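Local coordinates for protein alkane monooxygenase (Geobacillus thermodenitrificans, PDB 3B9O) that is a flavin-dependent enzyme of the luciferase-like monooxygenase family, built on a TIM-barrel fold and holding flavin mononucleotide, at residues K3-E11 and D373-S382; F245-T253 and L344-S352. All blocks are in the same frame, centred on the assembly; numbering follows the deposited sequence.

Contact 1: residues K3-E11 and D373-S382; sequences KKIHINAFE and DGFNLVQYVS
Asn8 and Asn376 meet on the face of the paired strands that also carries His6. Asn8 ND2 donates to Asn376 OD1 at 3.0 Å, nearly along the C=O axis of the acceptor amide, while the two amide planes stand 42° apart. The two are register partners whose side chains leave the same face, and CG beside the backbone N (chi1 -60° in Asn8) turns the amides so that ND2 of Asn8 meets OD1 of Asn376; Asn8 ND2 has a second partner in Tyr225 OH, so two oxygens fix its rotation. Beneath them the backbones run parallel: Phe375 N gives to His6 O, Asn8 N to Phe375 O at 2.8 Å, and Leu377 N to Asn8 O. These are the first and last strands of a TIM-type barrel, and their pairing, at residues more than 360 positions apart, closes the ring of parallel strands. Ile7, Ala9, Phe375 and Leu377 occupy the other face; there Ile7 and Leu377 both rest on Phe389 of helix 384-399. Ile5 CG2 comes in at the edge of the Phe375 ring, in its plane, 3.6 Å from CD1. The His6 ring also presents an edge, CD2 lying 3.6 Å from Asp373 O, while its ND1 is hydrogen-bonded to Asp52. Unlike the two asparagines, Phe10 has CG opposite the backbone N (chi1 -164°), and the ring reaches Val378 CG2 through CD2 at 4.0 Å. Its plane is nearly parallel to that of the Asn376 amide, and its side chain approaches the bound flavin mononucleotide. Past Phe10 a water bridges the strands, donating to Phe10 O at 2.7 Å and accepting from Gln379 N.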
loop_
_atom_site.group_PDB
_atom_site.type_symbol
_atom_site.label_atom_id
_atom_site.label_comp_id
_atom_site.label_asym_id
_atom_site.label_seq_id
_atom_site.Cartn_x
_atom_site.Cartn_y
_atom_site.Cartn_z
ATOM N N LYS A 3 -6.109 4.750 -20.335
ATOM C CA LYS A 3 -7.038 3.614 -20.679
ATOM C C LYS A 3 -6.561 2.310 -20.049
ATOM O O LYS A 3 -7.304 1.306 -20.004
ATOM C CB LYS A 3 -7.136 3.429 -22.208
ATOM C CG LYS A 3 -5.757 3.344 -22.901
ATOM C CD LYS A 3 -5.851 3.047 -24.379
ATOM C CE LYS A 3 -6.118 4.334 -25.165
ATOM N NZ LYS A 3 -5.642 4.218 -26.585
ATOM N N LYS A 4 -5.316 2.314 -19.575
ATOM C CA LYS A 4 -4.706 1.096 -19.107
ATOM C C LYS A 4 -4.758 1.008 -17.566
ATOM O O LYS A 4 -4.463 1.981 -16.847
ATOM C CB LYS A 4 -3.309 0.900 -19.721
ATOM C CG LYS A 4 -3.324 1.146 -21.272
ATOM C CD LYS A 4 -2.486 0.198 -22.083
ATOM C CE LYS A 4 -2.766 0.412 -23.600
ATOM N NZ LYS A 4 -2.096 -0.649 -24.481
ATOM N N ILE A 5 -5.169 -0.162 -17.106
ATOM C CA ILE A 5 -5.394 -0.461 -15.681
ATOM C C ILE A 5 -4.050 -0.663 -14.982
ATOM O O ILE A 5 -3.244 -1.495 -15.424
ATOM C CB ILE A 5 -6.273 -1.714 -15.517
ATOM C CG1 ILE A 5 -7.627 -1.522 -16.266
ATOM C CG2 ILE A 5 -6.471 -2.085 -14.022
ATOM C CD1 ILE A 5 -8.491 -2.794 -16.317
ATOM N N HIS A 6 -3.806 0.128 -13.937
ATOM C CA HIS A 6 -2.617 -0.069 -13.095
ATOM C C HIS A 6 -2.801 -1.299 -12.175
ATOM O O HIS A 6 -3.832 -1.465 -11.533
ATOM C CB HIS A 6 -2.276 1.206 -12.297
ATOM C CG HIS A 6 -1.991 2.409 -13.150
ATOM N ND1 HIS A 6 -0.740 2.676 -13.678
ATOM C CD2 HIS A 6 -2.781 3.447 -13.515
ATOM C CE1 HIS A 6 -0.792 3.800 -14.375
ATOM N NE2 HIS A 6 -2.018 4.285 -14.295
ATOM N N ILE A 7 -1.814 -2.188 -12.116
ATOM C CA ILE A 7 -1.934 -3.333 -11.240
ATOM C C ILE A 7 -0.729 -3.444 -10.314
ATOM O O ILE A 7 0.422 -3.491 -10.781
ATOM C CB ILE A 7 -2.177 -4.643 -12.027
ATOM C CG1 ILE A 7 -3.566 -4.595 -12.718
ATOM C CG2 ILE A 7 -2.145 -5.860 -11.098
ATOM C CD1 ILE A 7 -3.753 -5.586 -13.792
ATOM N N ASN A 8 -1.014 -3.486 -9.014
ATOM C CA ASN A 8 -0.017 -3.750 -7.979
ATOM C C ASN A 8 -0.199 -5.139 -7.355
ATOM O O ASN A 8 -1.332 -5.606 -7.193
ATOM C CB ASN A 8 -0.136 -2.744 -6.843
ATOM C CG ASN A 8 0.066 -1.322 -7.285
ATOM O OD1 ASN A 8 0.719 -1.049 -8.297
ATOM N ND2 ASN A 8 -0.486 -0.393 -6.509
ATOM N N ALA A 9 0.911 -5.754 -6.977
ATOM C CA ALA A 9 0.931 -7.025 -6.267
ATOM C C ALA A 9 0.868 -6.718 -4.789
ATOM O O ALA A 9 1.723 -6.003 -4.273
ATOM C CB ALA A 9 2.201 -7.756 -6.615
ATOM N N PHE A 10 -0.155 -7.212 -4.110
ATOM C CA PHE A 10 -0.344 -6.936 -2.685
ATOM C C PHE A 10 0.392 -7.974 -1.828
ATOM O O PHE A 10 0.153 -9.202 -1.917
ATOM C CB PHE A 10 -1.824 -6.914 -2.323
ATOM C CG PHE A 10 -2.136 -6.277 -1.012
ATOM C CD1 PHE A 10 -1.507 -5.101 -0.617
ATOM C CD2 PHE A 10 -3.108 -6.838 -0.176
ATOM C CE1 PHE A 10 -1.816 -4.502 0.602
ATOM C CE2 PHE A 10 -3.441 -6.215 1.044
ATOM C CZ PHE A 10 -2.818 -5.060 1.420
ATOM N N GLU A 11 1.272 -7.476 -0.974
ATOM C CA GLU A 11 2.178 -8.377 -0.247
ATOM C C GLU A 11 2.452 -7.848 1.159
ATOM O O GLU A 11 2.093 -6.728 1.492
ATOM C CB GLU A 11 3.475 -8.510 -1.095
ATOM C CG GLU A 11 4.491 -9.555 -0.741
ATOM C CD GLU A 11 3.934 -10.972 -0.442
ATOM O OE1 GLU A 11 3.410 -11.176 0.652
ATOM O OE2 GLU A 11 4.081 -11.881 -1.259
ATOM N N ASP A 373 -8.827 3.412 -11.033
ATOM C CA ASP A 373 -7.689 3.506 -11.947
ATOM C C ASP A 373 -6.822 2.266 -11.925
ATOM O O ASP A 373 -6.056 2.041 -12.846
ATOM C CB ASP A 373 -6.816 4.712 -11.574
ATOM C CG ASP A 373 -7.557 6.024 -11.730
ATOM O OD1 ASP A 373 -7.811 6.695 -10.713
ATOM O OD2 ASP A 373 -7.919 6.353 -12.880
ATOM N N GLY A 374 -6.910 1.475 -10.871
ATOM C CA GLY A 374 -6.056 0.297 -10.741
ATOM C C GLY A 374 -6.505 -0.602 -9.604
ATOM O O GLY A 374 -7.474 -0.307 -8.908
ATOM N N PHE A 375 -5.773 -1.686 -9.420
ATOM C CA PHE A 375 -6.068 -2.674 -8.409
ATOM C C PHE A 375 -4.824 -3.071 -7.627
ATOM O O PHE A 375 -3.711 -3.178 -8.188
ATOM C CB PHE A 375 -6.668 -3.958 -9.047
ATOM C CG PHE A 375 -7.998 -3.734 -9.732
ATOM C CD1 PHE A 375 -8.039 -3.318 -11.061
ATOM C CD2 PHE A 375 -9.188 -3.889 -9.033
ATOM C CE1 PHE A 375 -9.251 -3.102 -11.713
ATOM C CE2 PHE A 375 -10.419 -3.706 -9.682
ATOM C CZ PHE A 375 -10.437 -3.297 -11.024
ATOM N N ASN A 376 -5.031 -3.355 -6.351
ATOM C CA ASN A 376 -4.039 -4.122 -5.597
ATOM C C ASN A 376 -4.496 -5.571 -5.617
ATOM O O ASN A 376 -5.597 -5.877 -5.109
ATOM C CB ASN A 376 -3.924 -3.672 -4.148
ATOM C CG ASN A 376 -3.049 -2.471 -3.967
ATOM O OD1 ASN A 376 -2.405 -1.983 -4.896
ATOM N ND2 ASN A 376 -3.022 -1.969 -2.726
ATOM N N LEU A 377 -3.698 -6.435 -6.241
ATOM C CA LEU A 377 -4.026 -7.848 -6.321
ATOM C C LEU A 377 -3.655 -8.611 -5.018
ATOM O O LEU A 377 -2.472 -8.780 -4.667
ATOM C CB LEU A 377 -3.415 -8.488 -7.580
ATOM C CG LEU A 377 -3.628 -9.997 -7.829
ATOM C CD1 LEU A 377 -5.108 -10.374 -7.947
ATOM C CD2 LEU A 377 -2.889 -10.412 -9.090
ATOM N N VAL A 378 -4.706 -9.084 -4.349
ATOM C CA VAL A 378 -4.638 -9.792 -3.102
ATOM C C VAL A 378 -4.379 -11.281 -3.392
ATOM O O VAL A 378 -4.983 -11.858 -4.325
ATOM C CB VAL A 378 -5.988 -9.635 -2.297
ATOM C CG1 VAL A 378 -5.912 -10.356 -0.933
ATOM C CG2 VAL A 378 -6.341 -8.133 -2.101
ATOM N N GLN A 379 -3.504 -11.893 -2.590
ATOM C CA GLN A 379 -3.139 -13.302 -2.772
ATOM C C GLN A 379 -3.941 -14.267 -1.891
ATOM O O GLN A 379 -4.171 -13.990 -0.728
ATOM C CB GLN A 379 -1.658 -13.494 -2.456
ATOM C CG GLN A 379 -0.717 -12.635 -3.322
ATOM C CD GLN A 379 0.725 -12.810 -2.877
ATOM O OE1 GLN A 379 1.276 -11.952 -2.187
ATOM N NE2 GLN A 379 1.325 -13.924 -3.232
ATOM N N TYR A 380 -4.333 -15.400 -2.461
ATOM C CA TYR A 380 -4.788 -16.539 -1.678
ATOM C C TYR A 380 -3.653 -17.544 -1.501
ATOM O O TYR A 380 -3.578 -18.216 -0.476
ATOM C CB TYR A 380 -5.944 -17.266 -2.365
ATOM C CG TYR A 380 -7.267 -16.554 -2.328
ATOM C CD1 TYR A 380 -7.876 -16.214 -1.123
ATOM C CD2 TYR A 380 -7.952 -16.282 -3.507
ATOM C CE1 TYR A 380 -9.138 -15.562 -1.088
ATOM C CE2 TYR A 380 -9.207 -15.642 -3.489
ATOM C CZ TYR A 380 -9.789 -15.293 -2.266
ATOM O OH TYR A 380 -11.014 -14.646 -2.237
ATOM N N VAL A 381 -2.806 -17.672 -2.527
ATOM C CA VAL A 381 -1.650 -18.559 -2.441
ATOM C C VAL A 381 -0.464 -17.892 -3.127
ATOM O O VAL A 381 -0.640 -17.160 -4.110
ATOM C CB VAL A 381 -2.003 -20.025 -2.995
ATOM C CG1 VAL A 381 -2.210 -20.019 -4.496
ATOM C CG2 VAL A 381 -0.953 -21.006 -2.639
ATOM N N SER A 382 0.726 -18.095 -2.569
ATOM C CA SER A 382 1.979 -17.620 -3.162
ATOM C C SER A 382 2.819 -18.782 -3.719
ATOM O O SER A 382 3.152 -19.703 -2.996
ATOM C CB SER A 382 2.795 -16.879 -2.109
ATOM O OG SER A 382 2.016 -15.830 -1.549
HETATM O O HOH W 1 -1.963 -10.201 -0.643
#

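Contact 2: residues F245-T253 and L344-S352; sequences FLGGKDVET and LDGKWFKLS. With FMN (flavin mononucleotide), chain C.
Phe245 holds CG opposite its backbone N (chi1 -178°) and Phe349 holds CG opposite its carbonyl carbon (chi1 -56°), and these settings bring the two rings rim to rim. In this TIM-type barrel the contact joins strand 243-246 and the loop between it and helix 251-265 to the segment leading into strand 350-354. The ring planes differ by only 6°, yet neither ring lies over the other; Phe245 CE2 is 3.6 Å from Phe349 CE1. Methyl C7M of flavin mononucleotide sits over the centre of one face of Phe245, 3.4 Å above its plane, so this ring packs against the dimethylbenzene end of the flavin. The Trp348 indole lies flat on the backbone of Gly247 and Gly248 in a CH-pi contact, with Gly248 CA 3.8 Å from the centroid of the five-membered ring. A CB on Gly247 would run into Trp348 CE3; at Gly248 the backbone angles themselves call for glycine. Gly248 N also donates to Trp348 O at 2.9 Å. Lys249 reaches across to the loop 345-347. Its chain starts with CG between the backbone N and the carbonyl carbon, then bends at chi3 and chi4, carrying NZ to Lys347 O at 2.7 Å in the carbonyl plane. A second, very short approach to Asp345 O is doubtful, since that residue is poorly ordered. Asp250 caps the helix that follows: its OD2 accepts from Thr253 N, almost head-on, and from Thr253 OG1, 3.0 Å away on the syn side but tilted out of the carboxylate plane.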
loop_
_atom_site.group_PDB
_atom_site.type_symbol
_atom_site.label_atom_id
_atom_site.label_comp_id
_atom_site.label_asym_id
_atom_site.label_seq_id
_atom_site.Cartn_x
_atom_site.Cartn_y
_atom_site.Cartn_z
ATOM N N PHE A 245 -5.714 3.699 -1.802
ATOM C CA PHE A 245 -6.119 2.290 -1.737
ATOM C C PHE A 245 -7.452 2.266 -0.941
ATOM O O PHE A 245 -7.471 2.410 0.276
ATOM C CB PHE A 245 -4.977 1.490 -1.057
ATOM C CG PHE A 245 -5.196 -0.026 -0.944
ATOM C CD1 PHE A 245 -4.372 -0.770 -0.069
ATOM C CD2 PHE A 245 -6.206 -0.712 -1.657
ATOM C CE1 PHE A 245 -4.553 -2.178 0.070
ATOM C CE2 PHE A 245 -6.383 -2.136 -1.529
ATOM C CZ PHE A 245 -5.559 -2.850 -0.653
ATOM N N LEU A 246 -8.546 2.089 -1.662
ATOM C CA LEU A 246 -9.907 2.104 -1.130
ATOM C C LEU A 246 -10.390 0.725 -0.725
ATOM O O LEU A 246 -10.024 -0.300 -1.334
ATOM C CB LEU A 246 -10.832 2.569 -2.223
ATOM C CG LEU A 246 -11.314 3.990 -2.502
ATOM C CD1 LEU A 246 -10.672 5.032 -1.680
ATOM C CD2 LEU A 246 -11.270 4.254 -4.003
ATOM N N GLY A 247 -11.207 0.701 0.322
ATOM C CA GLY A 247 -11.996 -0.479 0.655
ATOM C C GLY A 247 -13.278 -0.466 -0.151
ATOM O O GLY A 247 -13.746 0.596 -0.562
ATOM N N GLY A 248 -13.852 -1.651 -0.395
ATOM C CA GLY A 248 -15.104 -1.750 -1.145
ATOM C C GLY A 248 -15.013 -2.797 -2.222
ATOM O O GLY A 248 -13.946 -2.983 -2.825
ATOM N N LYS A 249 -16.126 -3.495 -2.450
ATOM C CA LYS A 249 -16.157 -4.673 -3.337
ATOM C C LYS A 249 -17.159 -4.581 -4.473
ATOM O O LYS A 249 -17.333 -5.556 -5.216
ATOM C CB LYS A 249 -16.422 -5.972 -2.575
ATOM C CG LYS A 249 -17.559 -5.906 -1.577
ATOM C CD LYS A 249 -18.089 -7.284 -1.102
ATOM C CE LYS A 249 -17.040 -8.369 -0.928
ATOM N NZ LYS A 249 -17.405 -9.213 0.273
ATOM N N ASP A 250 -17.825 -3.440 -4.609
ATOM C CA ASP A 250 -18.798 -3.248 -5.694
ATOM C C ASP A 250 -18.787 -1.830 -6.255
ATOM O O ASP A 250 -18.169 -0.944 -5.682
ATOM C CB ASP A 250 -20.225 -3.642 -5.238
ATOM C CG ASP A 250 -20.677 -2.907 -3.993
ATOM O OD1 ASP A 250 -21.092 -3.580 -3.017
ATOM O OD2 ASP A 250 -20.652 -1.678 -3.966
ATOM N N VAL A 251 -19.498 -1.604 -7.350
ATOM C CA VAL A 251 -19.431 -0.301 -8.020
ATOM C C VAL A 251 -19.981 0.803 -7.124
ATOM O O VAL A 251 -19.337 1.855 -6.944
ATOM C CB VAL A 251 -20.197 -0.281 -9.383
ATOM C CG1 VAL A 251 -20.463 1.164 -9.825
ATOM C CG2 VAL A 251 -19.445 -1.050 -10.459
ATOM N N GLU A 252 -21.159 0.558 -6.529
ATOM C CA GLU A 252 -21.833 1.602 -5.782
ATOM C C GLU A 252 -20.927 2.156 -4.670
ATOM O O GLU A 252 -20.845 3.372 -4.491
ATOM C CB GLU A 252 -23.191 1.117 -5.207
ATOM C CG GLU A 252 -24.118 0.284 -6.185
ATOM C CD GLU A 252 -23.812 -1.238 -6.170
ATOM O OE1 GLU A 252 -23.019 -1.704 -7.063
ATOM O OE2 GLU A 252 -24.364 -1.955 -5.253
ATOM N N THR A 253 -20.254 1.253 -3.939
ATOM C CA THR A 253 -19.417 1.606 -2.769
ATOM C C THR A 253 -18.161 2.333 -3.218
ATOM O O THR A 253 -17.855 3.439 -2.747
ATOM C CB THR A 253 -19.014 0.349 -1.936
ATOM O OG1 THR A 253 -20.188 -0.255 -1.404
ATOM C CG2 THR A 253 -18.121 0.721 -0.747
ATOM N N LEU A 344 -14.749 -17.103 1.501
ATOM C CA LEU A 344 -13.652 -16.454 0.751
ATOM C C LEU A 344 -13.951 -15.062 0.187
ATOM O O LEU A 344 -13.020 -14.262 -0.009
ATOM C CB LEU A 344 -13.134 -17.333 -0.399
ATOM C CG LEU A 344 -12.468 -18.688 -0.184
ATOM C CD1 LEU A 344 -11.232 -18.791 -1.045
ATOM C CD2 LEU A 344 -12.118 -18.918 1.255
ATOM N N ASP A 345 -15.222 -14.792 -0.107
ATOM C CA ASP A 345 -15.635 -13.487 -0.625
ATOM C C ASP A 345 -16.281 -12.577 0.434
ATOM O O ASP A 345 -16.983 -11.616 0.093
ATOM C CB ASP A 345 -16.540 -13.635 -1.863
ATOM C CG ASP A 345 -17.919 -14.207 -1.541
ATOM O OD1 ASP A 345 -18.077 -14.989 -0.566
ATOM O OD2 ASP A 345 -18.853 -13.861 -2.300
ATOM N N GLY A 346 -16.035 -12.874 1.707
ATOM C CA GLY A 346 -16.596 -12.072 2.793
ATOM C C GLY A 346 -15.767 -10.844 3.173
ATOM O O GLY A 346 -16.202 -10.035 4.015
ATOM N N LYS A 347 -14.580 -10.706 2.561
ATOM C CA LYS A 347 -13.661 -9.604 2.865
ATOM C C LYS A 347 -14.114 -8.307 2.176
ATOM O O LYS A 347 -15.079 -8.322 1.419
ATOM C CB LYS A 347 -12.233 -9.991 2.472
ATOM C CG LYS A 347 -11.632 -11.108 3.331
ATOM C CD LYS A 347 -10.749 -10.566 4.464
ATOM C CE LYS A 347 -10.529 -11.609 5.578
ATOM N NZ LYS A 347 -9.669 -11.103 6.716
ATOM N N TRP A 348 -13.435 -7.187 2.433
ATOM C CA TRP A 348 -13.872 -5.917 1.833
ATOM C C TRP A 348 -13.300 -5.640 0.419
ATOM O O TRP A 348 -13.280 -4.482 -0.030
ATOM C CB TRP A 348 -13.691 -4.729 2.796
ATOM C CG TRP A 348 -14.787 -3.626 2.628
ATOM C CD1 TRP A 348 -16.030 -3.767 2.018
ATOM C CD2 TRP A 348 -14.735 -2.263 3.108
ATOM N NE1 TRP A 348 -16.727 -2.570 2.075
ATOM C CE2 TRP A 348 -15.965 -1.637 2.738
ATOM C CE3 TRP A 348 -13.768 -1.507 3.797
ATOM C CZ2 TRP A 348 -16.251 -0.290 3.039
ATOM C CZ3 TRP A 348 -14.052 -0.166 4.097
ATOM C CH2 TRP A 348 -15.293 0.425 3.717
ATOM N N PHE A 349 -12.847 -6.710 -0.252
ATOM C CA PHE A 349 -12.381 -6.693 -1.644
ATOM C C PHE A 349 -13.253 -7.557 -2.545
ATOM O O PHE A 349 -13.747 -8.610 -2.143
ATOM C CB PHE A 349 -10.936 -7.216 -1.734
ATOM C CG PHE A 349 -9.968 -6.470 -0.863
ATOM C CD1 PHE A 349 -9.839 -5.068 -0.967
ATOM C CD2 PHE A 349 -9.201 -7.140 0.076
ATOM C CE1 PHE A 349 -8.944 -4.341 -0.156
ATOM C CE2 PHE A 349 -8.283 -6.413 0.896
ATOM C CZ PHE A 349 -8.165 -5.013 0.768
ATOM N N LYS A 350 -13.416 -7.119 -3.777
ATOM C CA LYS A 350 -14.003 -7.942 -4.825
ATOM C C LYS A 350 -13.279 -9.312 -4.961
ATOM O O LYS A 350 -12.042 -9.396 -5.002
ATOM C CB LYS A 350 -13.987 -7.168 -6.161
ATOM C CG LYS A 350 -14.397 -7.956 -7.405
ATOM C CD LYS A 350 -15.873 -8.117 -7.466
ATOM C CE LYS A 350 -16.361 -8.651 -8.813
ATOM N NZ LYS A 350 -17.875 -8.526 -8.807
ATOM N N LEU A 351 -14.073 -10.378 -5.033
ATOM C CA LEU A 351 -13.570 -11.687 -5.456
ATOM C C LEU A 351 -14.027 -12.007 -6.877
ATOM O O LEU A 351 -15.232 -12.107 -7.144
ATOM C CB LEU A 351 -14.005 -12.795 -4.486
ATOM C CG LEU A 351 -13.625 -14.213 -4.930
ATOM C CD1 LEU A 351 -12.122 -14.354 -5.228
ATOM C CD2 LEU A 351 -14.098 -15.269 -3.906
ATOM N N SER A 352 -13.081 -12.136 -7.796
ATOM C CA SER A 352 -13.423 -12.541 -9.159
ATOM C C SER A 352 -12.977 -14.001 -9.459
ATOM O O SER A 352 -11.791 -14.334 -9.399
ATOM C CB SER A 352 -12.865 -11.525 -10.177
ATOM O OG SER A 352 -13.345 -11.813 -11.480
HETATM N N1 FMN C . -3.044 -0.208 8.315
HETATM C C2 FMN C . -1.792 -0.624 8.612
HETATM O O2 FMN C . -1.333 -0.357 9.762
HETATM N N3 FMN C . -1.085 -1.311 7.657
HETATM C C4 FMN C . -1.614 -1.572 6.419
HETATM O O4 FMN C . -0.948 -2.190 5.563
HETATM C C4A FMN C . -2.909 -1.133 6.104
HETATM N N5 FMN C . -3.496 -1.353 4.888
HETATM C C5A FMN C . -4.773 -0.912 4.651
HETATM C C6 FMN C . -5.414 -1.129 3.416
HETATM C C7 FMN C . -6.722 -0.657 3.187
HETATM C C7M FMN C . -7.426 -0.885 1.867
HETATM C C8 FMN C . -7.388 0.039 4.185
HETATM C C8M FMN C . -8.793 0.548 3.954
HETATM C C9 FMN C . -6.766 0.259 5.420
HETATM C C9A FMN C . -5.464 -0.213 5.664
HETATM N N10 FMN C . -4.864 0.004 6.864
HETATM C C10 FMN C . -3.615 -0.447 7.099
HETATM C "C1'" FMN C . -5.549 0.735 7.951
HETATM C "C2'" FMN C . -5.099 2.206 7.949
HETATM O "O2'" FMN C . -4.111 2.438 6.944
HETATM C "C3'" FMN C . -4.544 2.733 9.282
HETATM O "O3'" FMN C . -3.577 1.846 9.886
HETATM C "C4'" FMN C . -5.647 3.210 10.253
HETATM O "O4'" FMN C . -5.514 2.617 11.548
HETATM C "C5'" FMN C . -7.080 2.971 9.765
HETATM O "O5'" FMN C . -7.428 4.158 9.064
HETATM P P FMN C . -8.928 4.729 8.986
HETATM O O1P FMN C . -9.493 4.516 10.381
HETATM O O2P FMN C . -8.708 6.157 8.582
HETATM O O3P FMN C . -9.661 3.860 7.981
HETATM O O HOH W 2 -12.797 -4.466 -4.740
#

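In the fold
Contact 1 is mostly buried and belongs to the barrel wall itself, where strands 6-12 and 374-378 pair; contact 2 is only partly buried and joins the loops at the end of strand 243-246 and ahead of strand 350-354, two strands of the same sheet. Regular backbone bonds and paired amides dominate the first, whereas aromatic packing, glycine backbone under an indole and a lysine bound to carbonyls dominate the second. Phe10 and Phe245 pack edge-to-face beside the flavin, linking the two contacts; farther from it, Tyr380 OH probably bonds to Leu344 O. Along the chain, contact 2 is nested within the loop that contact 1 closes.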